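Local coordinates for protein plasma serine protease inhibitor (Homo sapiens, PDB 3DY0) that inhibits serine proteases in blood plasma and other body fluids with the help of heparin, trapping them irreversibly after cleavage of its reactive center loop, at residues H72-N83 with M113-T121; K145-K153 with M311-V319. One frame throughout, in Å; residues are numbered along the deposited sequence. Where two conformers were deposited one is given.

Contact 1: residues H72-N83 with M113-T121; sequences HRGFQQLLQELN and MKTLYLADT
H72 and Y117 join two helices of the serpin fold, 65-81 and 107-117, whose short-segment axes lie at 75° to each other and approach to 9.0 Å. Between Q76 and L116 the CA atoms come within 5.0 Å.

Two polar bonds hold the helices together. H72 ND1 and Y117 OH lie 2.7 Å apart in a nearly straight hydrogen bond, either side able to donate. The hydroxyl sits at the imidazole edge, in its plane, while the two rings meet rim to rim with planes almost perpendicular. With CG of Q76 swung opposite the backbone N (chi1 178°) and the rest of the chain extended, NE2 reaches T115 O at 3.1 Å. T115 O lies near the plane of the Q76 amide, but NE2 stands above the T115 carbonyl plane. A water donates to Q76 O and, weakly, to L116 O.

The apolar contacts flank these bonds. F75 lays CB near Y117 CE2, and both residues also touch helix 33-45, F75 on M38 and Y117 on A41 and M42, so the tyrosine is wedged between helices. L116 splits its methyls, CD1 against H72 CB and CD2 against the Q76 amide. L118, the first residue to leave helical backbone angles, with positive phi, turns its side chain back onto 72-83, where CD1 packs on L79 CB and N83 ND2.

Last come the backbone oxygens. Y117 O takes a hydrogen bond from N95 ND2 of strand 90-99, and L79 CD1 rests 3.5 Å from that same oxygen; L116 O receives a CA-H...O contact from Q76 CA at 3.3 Å.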
loop_
_atom_site.group_PDB
_atom_site.type_symbol
_atom_site.label_atom_id
_atom_site.label_comp_id
_atom_site.label_asym_id
_atom_site.label_seq_id
_atom_site.Cartn_x
_atom_site.Cartn_y
_atom_site.Cartn_z
ATOM N N HIS A 72 -5.250 13.460 10.872
ATOM C CA HIS A 72 -6.431 12.678 11.210
ATOM C C HIS A 72 -7.681 13.172 10.505
ATOM O O HIS A 72 -8.495 12.368 10.064
ATOM C CB HIS A 72 -6.646 12.668 12.724
ATOM C CG HIS A 72 -5.489 12.106 13.489
ATOM N ND1 HIS A 72 -5.001 10.833 13.274
ATOM C CD2 HIS A 72 -4.713 12.647 14.458
ATOM C CE1 HIS A 72 -3.974 10.618 14.076
ATOM N NE2 HIS A 72 -3.777 11.703 14.806
ATOM N N ARG A 73 -7.834 14.491 10.395
ATOM C CA ARG A 73 -9.003 15.053 9.722
ATOM C C ARG A 73 -9.025 14.591 8.268
ATOM O O ARG A 73 -10.079 14.242 7.734
ATOM C CB ARG A 73 -8.964 16.584 9.768
ATOM C CG ARG A 73 -10.244 17.248 9.271
ATOM C CD ARG A 73 -9.955 18.602 8.643
ATOM N NE ARG A 73 -9.194 18.466 7.401
ATOM C CZ ARG A 73 -9.660 17.892 6.296
ATOM N NH1 ARG A 73 -8.895 17.808 5.216
ATOM N NH2 ARG A 73 -10.896 17.410 6.267
ATOM N N GLY A 74 -7.856 14.592 7.633
ATOM C CA GLY A 74 -7.758 14.163 6.248
ATOM C C GLY A 74 -8.163 12.712 6.062
ATOM O O GLY A 74 -8.877 12.378 5.116
ATOM N N PHE A 75 -7.706 11.845 6.962
ATOM C CA PHE A 75 -8.047 10.432 6.877
ATOM C C PHE A 75 -9.515 10.195 7.204
ATOM O O PHE A 75 -10.147 9.328 6.616
ATOM C CB PHE A 75 -7.158 9.597 7.810
ATOM C CG PHE A 75 -5.842 9.196 7.196
ATOM C CD1 PHE A 75 -5.786 8.711 5.894
ATOM C CD2 PHE A 75 -4.664 9.279 7.928
ATOM C CE1 PHE A 75 -4.575 8.309 5.326
ATOM C CE2 PHE A 75 -3.443 8.879 7.368
ATOM C CZ PHE A 75 -3.401 8.394 6.069
ATOM N N GLN A 76 -10.053 10.960 8.150
ATOM C CA GLN A 76 -11.463 10.823 8.506
ATOM C C GLN A 76 -12.314 11.216 7.294
ATOM O O GLN A 76 -13.314 10.568 6.983
ATOM C CB GLN A 76 -11.803 11.730 9.693
ATOM C CG GLN A 76 -13.267 11.684 10.096
ATOM C CD GLN A 76 -13.624 12.763 11.099
ATOM O OE1 GLN A 76 -13.340 13.941 10.883
ATOM N NE2 GLN A 76 -14.253 12.368 12.201
ATOM N N GLN A 77 -11.909 12.280 6.609
ATOM C CA GLN A 77 -12.636 12.747 5.432
ATOM C C GLN A 77 -12.603 11.681 4.339
ATOM O O GLN A 77 -13.606 11.426 3.675
ATOM C CB GLN A 77 -12.011 14.045 4.912
ATOM C CG GLN A 77 -12.707 14.634 3.694
ATOM C CD GLN A 77 -11.974 15.840 3.137
ATOM O OE1 GLN A 77 -11.665 16.781 3.867
ATOM N NE2 GLN A 77 -11.692 15.818 1.840
ATOM N N LEU A 78 -11.443 11.059 4.158
ATOM C CA LEU A 78 -11.275 10.022 3.150
ATOM C C LEU A 78 -12.207 8.845 3.416
ATOM O O LEU A 78 -12.880 8.356 2.510
ATOM C CB LEU A 78 -9.822 9.542 3.131
ATOM C CG LEU A 78 -9.498 8.359 2.213
ATOM C CD1 LEU A 78 -9.843 8.704 0.769
ATOM C CD2 LEU A 78 -8.021 8.015 2.342
ATOM N N LEU A 79 -12.236 8.386 4.662
ATOM C CA LEU A 79 -13.089 7.267 5.039
ATOM C C LEU A 79 -14.567 7.600 4.855
ATOM O O LEU A 79 -15.337 6.765 4.382
ATOM C CB LEU A 79 -12.809 6.858 6.486
ATOM C CG LEU A 79 -11.436 6.208 6.694
ATOM C CD1 LEU A 79 -11.129 6.091 8.180
ATOM C CD2 LEU A 79 -11.417 4.830 6.032
ATOM N N GLN A 80 -14.954 8.816 5.223
ATOM C CA GLN A 80 -16.341 9.239 5.083
ATOM C C GLN A 80 -16.718 9.352 3.610
ATOM O O GLN A 80 -17.831 8.999 3.218
ATOM C CB GLN A 80 -16.563 10.581 5.789
ATOM C CG GLN A 80 -16.424 10.503 7.302
ATOM C CD GLN A 80 -16.621 11.845 7.982
ATOM O OE1 GLN A 80 -16.553 11.947 9.208
ATOM N NE2 GLN A 80 -16.866 12.880 7.190
ATOM N N GLU A 81 -15.786 9.840 2.799
ATOM C CA GLU A 81 -16.022 9.989 1.369
ATOM C C GLU A 81 -16.253 8.626 0.729
ATOM O O GLU A 81 -17.082 8.487 -0.167
ATOM C CB GLU A 81 -14.836 10.684 0.695
ATOM C CG GLU A 81 -14.821 12.195 0.877
ATOM C CD GLU A 81 -13.607 12.848 0.241
ATOM O OE1 GLU A 81 -13.567 14.095 0.174
ATOM O OE2 GLU A 81 -12.689 12.114 -0.185
ATOM N N LEU A 82 -15.525 7.619 1.201
ATOM C CA LEU A 82 -15.666 6.277 0.656
ATOM C C LEU A 82 -16.954 5.595 1.101
ATOM O O LEU A 82 -17.254 4.485 0.663
ATOM C CB LEU A 82 -14.452 5.421 1.032
ATOM C CG LEU A 82 -13.152 5.887 0.372
ATOM C CD1 LEU A 82 -11.986 5.051 0.860
ATOM C CD2 LEU A 82 -13.290 5.779 -1.143
ATOM N N ASN A 83 -17.712 6.253 1.976
ATOM C CA ASN A 83 -18.978 5.693 2.433
ATOM C C ASN A 83 -20.016 5.953 1.355
ATOM O O ASN A 83 -21.110 5.386 1.371
ATOM C CB ASN A 83 -19.419 6.326 3.753
ATOM C CG ASN A 83 -18.652 5.781 4.940
ATOM O OD1 ASN A 83 -18.547 4.567 5.115
ATOM N ND2 ASN A 83 -18.117 6.673 5.766
ATOM N N MET A 113 -10.567 6.183 17.699
ATOM C CA MET A 113 -10.560 5.179 16.643
ATOM C C MET A 113 -11.927 5.054 15.982
ATOM O O MET A 113 -12.025 4.942 14.761
ATOM C CB MET A 113 -10.117 3.828 17.208
ATOM C CG MET A 113 -8.619 3.736 17.483
ATOM S SD MET A 113 -7.643 3.635 15.949
ATOM C CE MET A 113 -7.750 1.896 15.631
ATOM N N LYS A 114 -12.985 5.087 16.786
ATOM C CA LYS A 114 -14.336 4.975 16.249
ATOM C C LYS A 114 -14.766 6.228 15.492
ATOM O O LYS A 114 -15.362 6.136 14.419
ATOM C CB LYS A 114 -15.329 4.676 17.381
ATOM C CG LYS A 114 -15.176 3.272 17.961
ATOM C CD LYS A 114 -16.133 3.008 19.123
ATOM C CE LYS A 114 -15.921 1.610 19.700
ATOM N NZ LYS A 114 -16.777 1.356 20.897
ATOM N N THR A 115 -14.445 7.396 16.041
ATOM C CA THR A 115 -14.827 8.667 15.431
ATOM C C THR A 115 -13.997 9.089 14.223
ATOM O O THR A 115 -14.543 9.476 13.189
ATOM C CB THR A 115 -14.768 9.805 16.467
ATOM O OG1 THR A 115 -15.656 9.508 17.550
ATOM C CG2 THR A 115 -15.178 11.131 15.834
ATOM N N LEU A 116 -12.678 9.024 14.360
ATOM C CA LEU A 116 -11.780 9.427 13.288
ATOM C C LEU A 116 -11.539 8.356 12.235
ATOM O O LEU A 116 -11.458 8.658 11.046
ATOM C CB LEU A 116 -10.433 9.855 13.873
ATOM C CG LEU A 116 -10.430 11.093 14.772
ATOM C CD1 LEU A 116 -9.068 11.234 15.433
ATOM C CD2 LEU A 116 -10.764 12.329 13.950
ATOM N N TYR A 117 -11.429 7.102 12.662
ATOM C CA TYR A 117 -11.144 6.039 11.712
ATOM C C TYR A 117 -12.246 5.013 11.473
ATOM O O TYR A 117 -12.022 3.999 10.807
ATOM C CB TYR A 117 -9.827 5.361 12.110
ATOM C CG TYR A 117 -8.648 6.302 11.951
ATOM C CD1 TYR A 117 -8.272 7.171 12.978
ATOM C CD2 TYR A 117 -7.973 6.387 10.737
ATOM C CE1 TYR A 117 -7.254 8.106 12.792
ATOM C CE2 TYR A 117 -6.960 7.315 10.538
ATOM C CZ TYR A 117 -6.606 8.174 11.566
ATOM O OH TYR A 117 -5.631 9.121 11.344
ATOM N N LEU A 118 -13.439 5.300 11.992
ATOM C CA LEU A 118 -14.604 4.429 11.834
ATOM C C LEU A 118 -14.242 2.984 12.131
ATOM O O LEU A 118 -14.730 2.063 11.474
ATOM C CB LEU A 118 -15.143 4.532 10.402
ATOM C CG LEU A 118 -15.357 5.952 9.874
ATOM C CD1 LEU A 118 -15.907 5.899 8.453
ATOM C CD2 LEU A 118 -16.305 6.699 10.796
ATOM N N ALA A 119 -13.393 2.790 13.133
ATOM C CA ALA A 119 -12.931 1.458 13.484
ATOM C C ALA A 119 -13.970 0.555 14.119
ATOM O O ALA A 119 -14.769 0.984 14.947
ATOM C CB ALA A 119 -11.715 1.559 14.392
ATOM N N ASP A 120 -13.949 -0.705 13.698
ATOM C CA ASP A 120 -14.835 -1.727 14.227
ATOM C C ASP A 120 -14.094 -2.259 15.454
ATOM O O ASP A 120 -12.865 -2.302 15.466
ATOM C CB ASP A 120 -15.013 -2.860 13.208
ATOM C CG ASP A 120 -15.706 -2.411 11.926
ATOM O OD1 ASP A 120 -15.693 -3.185 10.942
ATOM O OD2 ASP A 120 -16.268 -1.296 11.900
ATOM N N THR A 121 -14.839 -2.650 16.481
ATOM C CA THR A 121 -14.240 -3.181 17.701
ATOM C C THR A 121 -14.790 -4.572 17.986
ATOM O O THR A 121 -15.994 -4.744 18.182
ATOM C CB THR A 121 -14.524 -2.258 18.907
ATOM O OG1 THR A 121 -13.702 -1.087 18.811
ATOM C CG2 THR A 121 -14.236 -2.973 20.218
HETATM O O HOH W 1 -14.386 8.719 9.232
#

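Contact 2: residues K145-K153 with M311-V319; sequences KGKIVDLLK and MVHKAVVEV
K314 reaches the backbone of K147 and V149 through a pair of waters, without bonding to either residue directly. One water accepts from K314 NZ at 3.1 Å, donates to K147 O and accepts from V149 N; the other accepts from NZ at 2.9 Å and donates to V149 O. Bends at chi2 (64°) and chi4 (-59°) turn the chain up to them. K153 NZ lies 5.5 Å from K314 NZ and donates to D150 O.

Below the waters, two loop side chains pack on the K314 methylenes from directions roughly at right angles: L151 CD1 meets CB at 3.8 Å, and I148 CD1 meets CG at 3.9 Å, each sliding past the lysine in the opposite sense. V312 CG2 packs on L151 and L152, and V316 on K147 CB and I148 CD1.

At the far end, K147 NZ makes a salt bridge to E318 OE1 at 2.9 Å, on the syn side but 27° out of the carboxylate plane, with a weaker bond to OE2 and a water linking the two groups. R325 is a second partner of OE2.

The loop thus runs antiparallel over one face of strand 307-319, following helix 129-143, as the connection from helix F does across beta-sheet A in serpins.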
loop_
_atom_site.group_PDB
_atom_site.type_symbol
_atom_site.label_atom_id
_atom_site.label_comp_id
_atom_site.label_asym_id
_atom_site.label_seq_id
_atom_site.Cartn_x
_atom_site.Cartn_y
_atom_site.Cartn_z
ATOM N N LYS A 145 -12.570 -9.305 -0.251
ATOM C CA LYS A 145 -13.231 -10.201 -1.188
ATOM C C LYS A 145 -12.375 -11.396 -1.592
ATOM O O LYS A 145 -12.285 -11.752 -2.774
ATOM C CB LYS A 145 -13.680 -9.414 -2.422
ATOM C CG LYS A 145 -14.617 -8.257 -2.087
ATOM C CD LYS A 145 -15.222 -7.638 -3.338
ATOM N N GLY A 146 -11.743 -12.005 -0.591
ATOM C CA GLY A 146 -10.918 -13.181 -0.806
ATOM C C GLY A 146 -9.522 -12.969 -1.356
ATOM O O GLY A 146 -8.812 -13.938 -1.604
ATOM N N LYS A 147 -9.112 -11.716 -1.535
ATOM C CA LYS A 147 -7.789 -11.440 -2.085
ATOM C C LYS A 147 -6.648 -11.532 -1.073
ATOM O O LYS A 147 -5.541 -11.929 -1.428
ATOM C CB LYS A 147 -7.777 -10.070 -2.765
ATOM C CG LYS A 147 -8.743 -9.954 -3.945
ATOM C CD LYS A 147 -8.486 -11.024 -5.003
ATOM C CE LYS A 147 -9.435 -10.859 -6.191
ATOM N NZ LYS A 147 -9.262 -11.930 -7.213
ATOM N N ILE A 148 -6.905 -11.158 0.179
ATOM C CA ILE A 148 -5.868 -11.246 1.204
ATOM C C ILE A 148 -6.234 -12.393 2.137
ATOM O O ILE A 148 -7.095 -12.256 3.008
ATOM C CB ILE A 148 -5.737 -9.940 2.025
ATOM C CG1 ILE A 148 -5.396 -8.761 1.104
ATOM C CG2 ILE A 148 -4.630 -10.102 3.065
ATOM C CD1 ILE A 148 -4.055 -8.883 0.393
ATOM N N VAL A 149 -5.577 -13.531 1.944
ATOM C CA VAL A 149 -5.837 -14.706 2.762
ATOM C C VAL A 149 -4.667 -14.992 3.696
ATOM O O VAL A 149 -3.506 -14.784 3.342
ATOM C CB VAL A 149 -6.092 -15.951 1.880
ATOM C CG1 VAL A 149 -7.296 -15.709 0.981
ATOM C CG2 VAL A 149 -4.862 -16.265 1.049
ATOM N N ASP A 150 -4.988 -15.466 4.894
ATOM C CA ASP A 150 -3.980 -15.788 5.898
ATOM C C ASP A 150 -3.015 -14.644 6.214
ATOM O O ASP A 150 -1.801 -14.837 6.237
ATOM C CB ASP A 150 -3.187 -17.020 5.451
ATOM C CG ASP A 150 -4.039 -18.278 5.403
ATOM O OD1 ASP A 150 -3.566 -19.295 4.856
ATOM O OD2 ASP A 150 -5.178 -18.253 5.916
ATOM N N LEU A 151 -3.550 -13.454 6.471
ATOM C CA LEU A 151 -2.698 -12.318 6.802
ATOM C C LEU A 151 -1.787 -12.695 7.966
ATOM O O LEU A 151 -0.584 -12.437 7.944
ATOM C CB LEU A 151 -3.543 -11.107 7.208
ATOM C CG LEU A 151 -2.732 -9.904 7.701
ATOM C CD1 LEU A 151 -1.915 -9.317 6.548
ATOM C CD2 LEU A 151 -3.668 -8.855 8.274
ATOM N N LEU A 152 -2.380 -13.316 8.982
ATOM C CA LEU A 152 -1.653 -13.727 10.175
ATOM C C LEU A 152 -1.232 -15.194 10.123
ATOM O O LEU A 152 -2.035 -16.069 9.805
ATOM C CB LEU A 152 -2.523 -13.506 11.417
ATOM C CG LEU A 152 -3.052 -12.088 11.654
ATOM C CD1 LEU A 152 -4.023 -12.091 12.825
ATOM C CD2 LEU A 152 -1.893 -11.144 11.917
ATOM N N LYS A 153 0.033 -15.450 10.435
ATOM C CA LYS A 153 0.564 -16.809 10.456
ATOM C C LYS A 153 1.364 -17.045 11.731
ATOM O O LYS A 153 2.142 -16.193 12.149
ATOM C CB LYS A 153 1.459 -17.060 9.236
ATOM C CG LYS A 153 0.703 -17.168 7.924
ATOM C CD LYS A 153 1.644 -17.487 6.771
ATOM C CE LYS A 153 0.882 -17.653 5.465
ATOM N NZ LYS A 153 0.190 -16.396 5.064
ATOM N N MET A 311 4.348 -5.521 12.600
ATOM C CA MET A 311 3.357 -4.864 11.761
ATOM C C MET A 311 3.473 -5.572 10.426
ATOM O O MET A 311 4.362 -5.271 9.627
ATOM C CB MET A 311 3.673 -3.379 11.591
ATOM C CG MET A 311 2.571 -2.628 10.855
ATOM S SD MET A 311 2.934 -0.891 10.560
ATOM C CE MET A 311 2.701 -0.225 12.196
ATOM N N VAL A 312 2.573 -6.519 10.191
ATOM C CA VAL A 312 2.584 -7.291 8.956
ATOM C C VAL A 312 1.746 -6.640 7.861
ATOM O O VAL A 312 0.665 -6.113 8.121
ATOM C CB VAL A 312 2.071 -8.729 9.203
ATOM C CG1 VAL A 312 2.972 -9.429 10.213
ATOM C CG2 VAL A 312 0.641 -8.699 9.707
ATOM N N HIS A 313 2.259 -6.676 6.634
ATOM C CA HIS A 313 1.562 -6.098 5.490
ATOM C C HIS A 313 1.543 -7.125 4.365
ATOM O O HIS A 313 2.547 -7.788 4.104
ATOM C CB HIS A 313 2.279 -4.832 4.992
ATOM C CG HIS A 313 1.536 -4.098 3.912
ATOM N ND1 HIS A 313 0.395 -3.367 4.161
ATOM C CD2 HIS A 313 1.761 -4.001 2.580
ATOM C CE1 HIS A 313 -0.051 -2.848 3.029
ATOM N NE2 HIS A 313 0.759 -3.218 2.054
ATOM N N LYS A 314 0.394 -7.262 3.713
ATOM C CA LYS A 314 0.255 -8.173 2.584
ATOM C C LYS A 314 -0.533 -7.403 1.544
ATOM O O LYS A 314 -1.561 -6.804 1.860
ATOM C CB LYS A 314 -0.513 -9.434 2.984
ATOM C CG LYS A 314 -0.748 -10.412 1.836
ATOM C CD LYS A 314 0.559 -10.962 1.296
ATOM C CE LYS A 314 0.310 -11.975 0.183
ATOM N NZ LYS A 314 -0.511 -13.123 0.662
ATOM N N ALA A 315 -0.042 -7.408 0.310
ATOM C CA ALA A 315 -0.704 -6.698 -0.777
ATOM C C ALA A 315 -0.621 -7.532 -2.048
ATOM O O ALA A 315 0.394 -8.175 -2.311
ATOM C CB ALA A 315 -0.037 -5.348 -0.990
ATOM N N VAL A 316 -1.692 -7.519 -2.836
ATOM C CA VAL A 316 -1.726 -8.284 -4.077
ATOM C C VAL A 316 -2.364 -7.459 -5.183
ATOM O O VAL A 316 -3.169 -6.562 -4.919
ATOM C CB VAL A 316 -2.544 -9.604 -3.927
ATOM C CG1 VAL A 316 -1.987 -10.450 -2.793
ATOM C CG2 VAL A 316 -4.014 -9.288 -3.689
ATOM N N VAL A 317 -1.984 -7.753 -6.422
ATOM C CA VAL A 317 -2.556 -7.059 -7.567
ATOM C C VAL A 317 -2.669 -8.002 -8.753
ATOM O O VAL A 317 -1.817 -8.870 -8.951
ATOM C CB VAL A 317 -1.711 -5.822 -7.986
ATOM C CG1 VAL A 317 -0.339 -6.249 -8.475
ATOM C CG2 VAL A 317 -2.457 -5.036 -9.071
ATOM N N GLU A 318 -3.744 -7.838 -9.516
ATOM C CA GLU A 318 -3.993 -8.627 -10.716
ATOM C C GLU A 318 -4.299 -7.622 -11.814
ATOM O O GLU A 318 -5.196 -6.794 -11.666
ATOM C CB GLU A 318 -5.211 -9.538 -10.535
ATOM C CG GLU A 318 -5.119 -10.492 -9.364
ATOM C CD GLU A 318 -6.436 -11.185 -9.075
ATOM O OE1 GLU A 318 -6.488 -11.987 -8.119
ATOM O OE2 GLU A 318 -7.422 -10.930 -9.801
ATOM N N VAL A 319 -3.543 -7.687 -12.902
ATOM C CA VAL A 319 -3.752 -6.795 -14.036
ATOM C C VAL A 319 -4.015 -7.655 -15.258
ATOM O O VAL A 319 -3.212 -8.527 -15.588
ATOM C CB VAL A 319 -2.502 -5.928 -14.316
ATOM C CG1 VAL A 319 -2.621 -5.257 -15.687
ATOM C CG2 VAL A 319 -2.345 -4.882 -13.220
HETATM O O HOH W 2 -3.503 -13.399 -0.242
HETATM O O HOH W 3 -10.625 -10.870 -9.199
HETATM O O HOH W 4 -0.963 -13.747 3.470
#

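Both contacts reach the same large sheet, contact 2 on the face of strand 307-319 and contact 1 through strands 90-99 and 120-123 nearer one edge; their nearest atoms are about 11 Å apart. The centre of contact 1 is about 17 Å from the centre of the chain, that of contact 2 about 11 Å, yet each mixes buried and exposed residues. Helix against helix and turn, contact 1 relies on a ring nitrogen with a phenol, and an amide with a carbonyl, with no salt bridge between its segments. Strand against irregular loop, contact 2 puts apolar chains underneath, with lysine ends, a lysine-glutamate salt bridge and bridging waters above them.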